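Local atomic coordinates of cysteine hydrolase (Staphylococcus aureus, PDB entry 6KUA), a protein that probably hydrolyses nicotinamide to nicotinic acid and ammonia, as a nicotinamidase of the isochorismatase-like family of cysteine hydrolases. Residues A[2-7]-A[39-44]; A[46-51]-A[98-103]. All coordinates share one frame; numbering follows the deposited sequence.

Contact 1 of 2, residues A[2-7]-A[39-44]; sequences THRALL and INDFNY
The ring of Phe42 is held between Arg4 and Leu6, two residues that leave the same side of strand 4-7. On one face lies the guanidinium of Arg4, stacked nearly flat with the planes 11° apart and Arg4 CZ 3.9 Å from the centroid of the Phe42 ring, a cation-pi pair. The opposite face receives CB of Leu6 over its centre, 3.6 Å from the centroid of the Phe42 ring, in a CH-pi contact. The ring thus enters the notch between two alternate strand residues and reaches the backbone, where Phe42 CE2 comes within 3.4 Å of Leu6 N. Arg4 begins with CG wedged between its backbone N and carbonyl carbon (chi1 58°) and then runs extended to NE, which carries the guanidinium across the ring to the helix. There Asp41 OD2 closes a salt bridge at the guanidinium edge. Arg4 NH2 donates to Asp41 OD2 over 2.6 Å at 159°, meeting its anti side from well out of the steeply turned carboxylate plane, while the bond from NH1 is weak. NE makes a salt bridge to Asp47, so two acids fix the rotation of the group on the ring. Farther along, Leu6 CD2 rests 3.8 Å from Ile39 CG1. The last turns of helix 32-44 lie over the start of strand 4-9 of the parallel sheet, segment 39-44 running roughly antiparallel to 4-7, with strand 126-132 touching Phe42 and Leu6 and helix 84-93 packing against Ile39.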
loop_
_atom_site.group_PDB
_atom_site.type_symbol
_atom_site.label_atom_id
_atom_site.label_comp_id
_atom_site.label_asym_id
_atom_site.label_seq_id
_atom_site.Cartn_x
_atom_site.Cartn_y
_atom_site.Cartn_z
ATOM N N THR A 2 0.391 -8.780 25.365
ATOM C CA THR A 2 1.277 -7.616 25.385
ATOM C C THR A 2 1.512 -7.022 24.005
ATOM O O THR A 2 1.964 -5.877 23.899
ATOM C CB THR A 2 2.632 -8.003 26.008
ATOM O OG1 THR A 2 2.418 -8.454 27.354
ATOM C CG2 THR A 2 3.628 -6.825 26.027
ATOM N N HIS A 3 1.220 -7.776 22.956
ATOM C CA HIS A 3 1.414 -7.360 21.576
ATOM C C HIS A 3 0.066 -7.087 20.922
ATOM O O HIS A 3 -0.187 -7.525 19.802
ATOM C CB HIS A 3 2.183 -8.440 20.814
ATOM C CG HIS A 3 3.455 -8.849 21.489
ATOM N ND1 HIS A 3 4.654 -8.202 21.271
ATOM C CD2 HIS A 3 3.710 -9.818 22.399
ATOM C CE1 HIS A 3 5.593 -8.756 22.018
ATOM N NE2 HIS A 3 5.047 -9.746 22.705
ATOM N N ARG A 4 -0.826 -6.403 21.645
ATOM C CA ARG A 4 -2.208 -6.216 21.228
ATOM C C ARG A 4 -2.566 -4.733 21.228
ATOM O O ARG A 4 -1.993 -3.931 21.968
ATOM C CB ARG A 4 -3.188 -6.997 22.129
ATOM C CG ARG A 4 -3.121 -6.646 23.613
ATOM C CD ARG A 4 -4.275 -7.275 24.425
ATOM N NE ARG A 4 -4.489 -6.572 25.698
ATOM C CZ ARG A 4 -5.579 -6.671 26.465
ATOM N NH1 ARG A 4 -6.591 -7.449 26.120
ATOM N NH2 ARG A 4 -5.664 -5.970 27.587
ATOM N N ALA A 5 -3.515 -4.370 20.370
ATOM C CA ALA A 5 -3.997 -3.000 20.310
ATOM C C ALA A 5 -5.498 -3.034 20.111
ATOM O O ALA A 5 -6.047 -3.976 19.531
ATOM C CB ALA A 5 -3.314 -2.185 19.190
ATOM N N LEU A 6 -6.157 -2.016 20.645
ATOM C CA LEU A 6 -7.589 -1.852 20.499
ATOM C C LEU A 6 -7.844 -0.788 19.441
ATOM O O LEU A 6 -7.276 0.307 19.511
ATOM C CB LEU A 6 -8.216 -1.452 21.839
ATOM C CG LEU A 6 -9.716 -1.173 21.828
ATOM C CD1 LEU A 6 -10.495 -2.443 21.559
ATOM C CD2 LEU A 6 -10.136 -0.573 23.155
ATOM N N LEU A 7 -8.672 -1.107 18.459
ATOM C CA LEU A 7 -9.061 -0.150 17.428
ATOM C C LEU A 7 -10.522 0.212 17.644
ATOM O O LEU A 7 -11.397 -0.655 17.532
ATOM C CB LEU A 7 -8.853 -0.727 16.023
ATOM C CG LEU A 7 -7.483 -1.327 15.697
ATOM C CD1 LEU A 7 -7.364 -1.736 14.217
ATOM C CD2 LEU A 7 -6.355 -0.374 16.083
ATOM N N ILE A 39 -11.606 -0.331 26.631
ATOM C CA ILE A 39 -10.594 0.714 26.758
ATOM C C ILE A 39 -9.906 0.611 28.112
ATOM O O ILE A 39 -8.673 0.656 28.209
ATOM C CB ILE A 39 -11.228 2.101 26.543
ATOM C CG1 ILE A 39 -11.778 2.214 25.121
ATOM C CG2 ILE A 39 -10.211 3.216 26.802
ATOM C CD1 ILE A 39 -12.634 3.438 24.902
ATOM N N ASN A 40 -10.692 0.439 29.177
ATOM C CA ASN A 40 -10.106 0.311 30.507
ATOM C C ASN A 40 -9.232 -0.926 30.603
ATOM O O ASN A 40 -8.173 -0.895 31.239
ATOM C CB ASN A 40 -11.205 0.278 31.566
ATOM C CG ASN A 40 -11.762 1.655 31.854
ATOM O OD1 ASN A 40 -11.011 2.611 31.987
ATOM N ND2 ASN A 40 -13.079 1.766 31.940
ATOM N N ASP A 41 -9.654 -2.028 29.977
ATOM C CA ASP A 41 -8.839 -3.239 29.985
ATOM C C ASP A 41 -7.463 -2.981 29.379
ATOM O O ASP A 41 -6.431 -3.244 30.002
ATOM C CB ASP A 41 -9.554 -4.355 29.221
ATOM C CG ASP A 41 -8.886 -5.710 29.409
ATOM O OD1 ASP A 41 -9.191 -6.387 30.409
ATOM O OD2 ASP A 41 -8.060 -6.109 28.557
ATOM N N PHE A 42 -7.435 -2.476 28.146
ATOM C CA PHE A 42 -6.166 -2.175 27.491
ATOM C C PHE A 42 -5.359 -1.153 28.279
ATOM O O PHE A 42 -4.143 -1.297 28.425
ATOM C CB PHE A 42 -6.421 -1.675 26.064
ATOM C CG PHE A 42 -6.659 -2.787 25.072
ATOM C CD1 PHE A 42 -7.853 -3.511 25.092
ATOM C CD2 PHE A 42 -5.682 -3.132 24.145
ATOM C CE1 PHE A 42 -8.073 -4.543 24.192
ATOM C CE2 PHE A 42 -5.899 -4.169 23.234
ATOM C CZ PHE A 42 -7.097 -4.872 23.264
ATOM N N ASN A 43 -6.018 -0.101 28.778
ATOM C CA ASN A 43 -5.313 0.945 29.508
ATOM C C ASN A 43 -4.657 0.390 30.764
ATOM O O ASN A 43 -3.506 0.724 31.072
ATOM C CB ASN A 43 -6.283 2.074 29.856
ATOM C CG ASN A 43 -5.584 3.302 30.382
ATOM O OD1 ASN A 43 -4.892 4.008 29.641
ATOM N ND2 ASN A 43 -5.774 3.580 31.668
ATOM N N TYR A 44 -5.364 -0.496 31.475
ATOM C CA TYR A 44 -4.803 -1.156 32.650
ATOM C C TYR A 44 -3.404 -1.690 32.380
ATOM O O TYR A 44 -2.481 -1.479 33.175
ATOM C CB TYR A 44 -5.724 -2.291 33.100
ATOM C CG TYR A 44 -5.196 -3.052 34.290
ATOM C CD1 TYR A 44 -5.379 -2.576 35.588
ATOM C CD2 TYR A 44 -4.513 -4.244 34.125
ATOM C CE1 TYR A 44 -4.890 -3.267 36.685
ATOM C CE2 TYR A 44 -4.029 -4.953 35.219
ATOM C CZ TYR A 44 -4.222 -4.455 36.500
ATOM O OH TYR A 44 -3.726 -5.153 37.579
#

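Contact 2 of 2, residues A[46-51]-A[98-103]; sequences QDHIFF and NVHFID
Phe50 and His100 form a bridged pair whose rings lie side by side as an offset stack, centroids 4.4 Å apart and planes at 11°. The overlap is partial: Phe50 CE2 sits over the rim of the imidazole, and His100 CD2 over the rim of the phenyl. Ile102 CD1 fills the angle at the edge of the Phe50 ring, 4.0 Å from Phe50 CD2, and leucines of helix 115-121 pack on these two residues. His48 meets the imidazole rim to rim, its ND1 3.2 Å from His100 NE2 in a hydrogen bond, with the planes moderately inclined. Both side chains also touch Arg122, in a loop.

The backbones beneath are neighbouring parallel strands in the central sheet of this alpha/beta/alpha fold, with 99-104 outermost within the chain and 48-54 between it and 4-9. Ile49 and Phe51 each donate and accept, pairing with Asn98 O, His100 N and O, and Ile102 N, so the bonds fan out from 48-51 to alternate residues of the partner strand.

On the other face, the ring of Phe51 stands with its edge toward the partner strand. Phe51 CE1 abuts Val99 CG1 at 4.1 Å, and Phe51 CB fits against Phe101 CD2 at 3.9 Å, while Tyr90 meets the ring edge-to-face. Ile49 packs against Ile39 and Phe42 of helix 32-44. Where the pairing opens, Asn98 curls back: a chi1 of 68° folds the amide over its own main chain and brings Asn98 ND2 to Asp47 O, a bond of 2.8 Å at 164° with the acceptor near the amide plane. Gln96 NE2 holds the Asn98 OD1.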
loop_
_atom_site.group_PDB
_atom_site.type_symbol
_atom_site.label_atom_id
_atom_site.label_comp_id
_atom_site.label_asym_id
_atom_site.label_seq_id
_atom_site.Cartn_x
_atom_site.Cartn_y
_atom_site.Cartn_z
ATOM N N GLN A 46 -1.514 -0.763 29.957
ATOM C CA GLN A 46 -0.862 0.223 29.102
ATOM C C GLN A 46 -0.685 -0.302 27.679
ATOM O O GLN A 46 0.280 0.036 26.999
ATOM C CB GLN A 46 0.477 0.680 29.691
ATOM C CG GLN A 46 0.343 1.444 31.010
ATOM C CD GLN A 46 -0.368 2.789 30.857
ATOM O OE1 GLN A 46 -1.514 2.953 31.291
ATOM N NE2 GLN A 46 0.315 3.762 30.242
ATOM N N ASP A 47 -1.610 -1.153 27.230
ATOM C CA ASP A 47 -1.694 -1.510 25.824
ATOM C C ASP A 47 -2.193 -0.319 25.008
ATOM O O ASP A 47 -2.774 0.634 25.529
ATOM C CB ASP A 47 -2.622 -2.703 25.627
ATOM C CG ASP A 47 -2.010 -4.011 26.126
ATOM O OD1 ASP A 47 -0.771 -4.158 26.068
ATOM O OD2 ASP A 47 -2.773 -4.896 26.575
ATOM N N HIS A 48 -1.961 -0.375 23.705
ATOM C CA HIS A 48 -2.210 0.778 22.866
ATOM C C HIS A 48 -3.648 0.794 22.374
ATOM O O HIS A 48 -4.214 -0.246 22.037
ATOM C CB HIS A 48 -1.225 0.790 21.702
ATOM C CG HIS A 48 0.165 1.106 22.136
ATOM N ND1 HIS A 48 0.610 2.401 22.305
ATOM C CD2 HIS A 48 1.190 0.297 22.514
ATOM C CE1 HIS A 48 1.861 2.376 22.733
ATOM N NE2 HIS A 48 2.234 1.113 22.871
ATOM N N ILE A 49 -4.235 1.988 22.352
ATOM C CA ILE A 49 -5.616 2.197 21.941
ATOM C C ILE A 49 -5.625 3.268 20.864
ATOM O O ILE A 49 -5.097 4.367 21.072
ATOM C CB ILE A 49 -6.520 2.618 23.116
ATOM C CG1 ILE A 49 -6.404 1.621 24.272
ATOM C CG2 ILE A 49 -7.952 2.695 22.653
ATOM C CD1 ILE A 49 -6.417 2.260 25.636
ATOM N N PHE A 50 -6.242 2.955 19.727
ATOM C CA PHE A 50 -6.315 3.859 18.585
ATOM C C PHE A 50 -7.776 4.205 18.354
ATOM O O PHE A 50 -8.603 3.308 18.150
ATOM C CB PHE A 50 -5.695 3.229 17.335
ATOM C CG PHE A 50 -4.235 2.889 17.479
ATOM C CD1 PHE A 50 -3.831 1.786 18.221
ATOM C CD2 PHE A 50 -3.263 3.667 16.851
ATOM C CE1 PHE A 50 -2.478 1.465 18.363
ATOM C CE2 PHE A 50 -1.901 3.356 16.975
ATOM C CZ PHE A 50 -1.505 2.257 17.728
ATOM N N PHE A 51 -8.099 5.499 18.425
ATOM C CA PHE A 51 -9.415 5.997 18.056
ATOM C C PHE A 51 -9.349 6.474 16.608
ATOM O O PHE A 51 -8.595 7.402 16.291
ATOM C CB PHE A 51 -9.859 7.116 19.003
ATOM C CG PHE A 51 -10.075 6.656 20.425
ATOM C CD1 PHE A 51 -9.018 6.589 21.313
ATOM C CD2 PHE A 51 -11.337 6.276 20.863
ATOM C CE1 PHE A 51 -9.213 6.153 22.633
ATOM C CE2 PHE A 51 -11.543 5.849 22.157
ATOM C CZ PHE A 51 -10.480 5.786 23.049
ATOM N N ASN A 98 0.034 5.692 25.293
ATOM C CA ASN A 98 -0.608 4.509 24.741
ATOM C C ASN A 98 -1.957 4.805 24.094
ATOM O O ASN A 98 -2.706 3.867 23.816
ATOM C CB ASN A 98 -0.770 3.430 25.828
ATOM C CG ASN A 98 -1.766 3.818 26.916
ATOM O OD1 ASN A 98 -1.714 4.924 27.455
ATOM N ND2 ASN A 98 -2.663 2.890 27.263
ATOM N N VAL A 99 -2.276 6.075 23.832
ATOM C CA VAL A 99 -3.569 6.490 23.296
ATOM C C VAL A 99 -3.326 7.326 22.047
ATOM O O VAL A 99 -2.550 8.286 22.083
ATOM C CB VAL A 99 -4.391 7.295 24.320
ATOM C CG1 VAL A 99 -5.647 7.855 23.675
ATOM C CG2 VAL A 99 -4.737 6.433 25.523
ATOM N N HIS A 100 -3.990 6.970 20.951
ATOM C CA HIS A 100 -3.763 7.622 19.666
ATOM C C HIS A 100 -5.081 7.942 18.989
ATOM O O HIS A 100 -6.065 7.200 19.099
ATOM C CB HIS A 100 -2.932 6.759 18.720
ATOM C CG HIS A 100 -1.774 6.095 19.391
ATOM N ND1 HIS A 100 -0.481 6.550 19.260
ATOM C CD2 HIS A 100 -1.719 5.029 20.224
ATOM C CE1 HIS A 100 0.325 5.779 19.969
ATOM N NE2 HIS A 100 -0.402 4.854 20.569
ATOM N N PHE A 101 -5.069 9.052 18.260
ATOM C CA PHE A 101 -6.222 9.526 17.519
ATOM C C PHE A 101 -5.784 9.729 16.082
ATOM O O PHE A 101 -4.834 10.472 15.823
ATOM C CB PHE A 101 -6.763 10.820 18.121
ATOM C CG PHE A 101 -8.147 11.156 17.671
ATOM C CD1 PHE A 101 -8.359 11.733 16.428
ATOM C CD2 PHE A 101 -9.238 10.896 18.490
ATOM C CE1 PHE A 101 -9.645 12.061 16.005
ATOM C CE2 PHE A 101 -10.523 11.211 18.080
ATOM C CZ PHE A 101 -10.727 11.806 16.835
ATOM N N ILE A 102 -6.461 9.064 15.156
ATOM C CA ILE A 102 -6.027 8.988 13.770
ATOM C C ILE A 102 -7.216 9.380 12.904
ATOM O O ILE A 102 -8.292 8.789 13.039
ATOM C CB ILE A 102 -5.531 7.574 13.418
ATOM C CG1 ILE A 102 -4.224 7.273 14.163
ATOM C CG2 ILE A 102 -5.375 7.397 11.911
ATOM C CD1 ILE A 102 -3.542 6.033 13.689
ATOM N N ASP A 103 -7.035 10.396 12.050
ATOM C CA ASP A 103 -8.031 10.753 11.041
ATOM C C ASP A 103 -7.899 9.843 9.830
ATOM O O ASP A 103 -6.789 9.556 9.373
ATOM C CB ASP A 103 -7.862 12.201 10.566
ATOM C CG ASP A 103 -7.970 13.213 11.679
ATOM O OD1 ASP A 103 -8.898 13.117 12.521
ATOM O OD2 ASP A 103 -7.126 14.133 11.689
#

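The contacts follow in series along the chain: contact 1 closes at the end of helix 32-44, and contact 2 opens at the turn into strand 48-54. Their centres lie about 9 Å apart on the same side of the chain's centre, and both reach the same sheet, in which 48-54 lies between 4-9 and 99-104. Direct bonds join them: the salt bridge from Arg4 NE to Asp47 OD2 is the joint between the two, and Phe42 O probably accepts a hydrogen bond from Asp47 N at 2.8 Å. Together they tie helix 32-44 to three adjacent strands at one side of the sheet, with the side chain of Phe101 about 13 Å from the bound zinc.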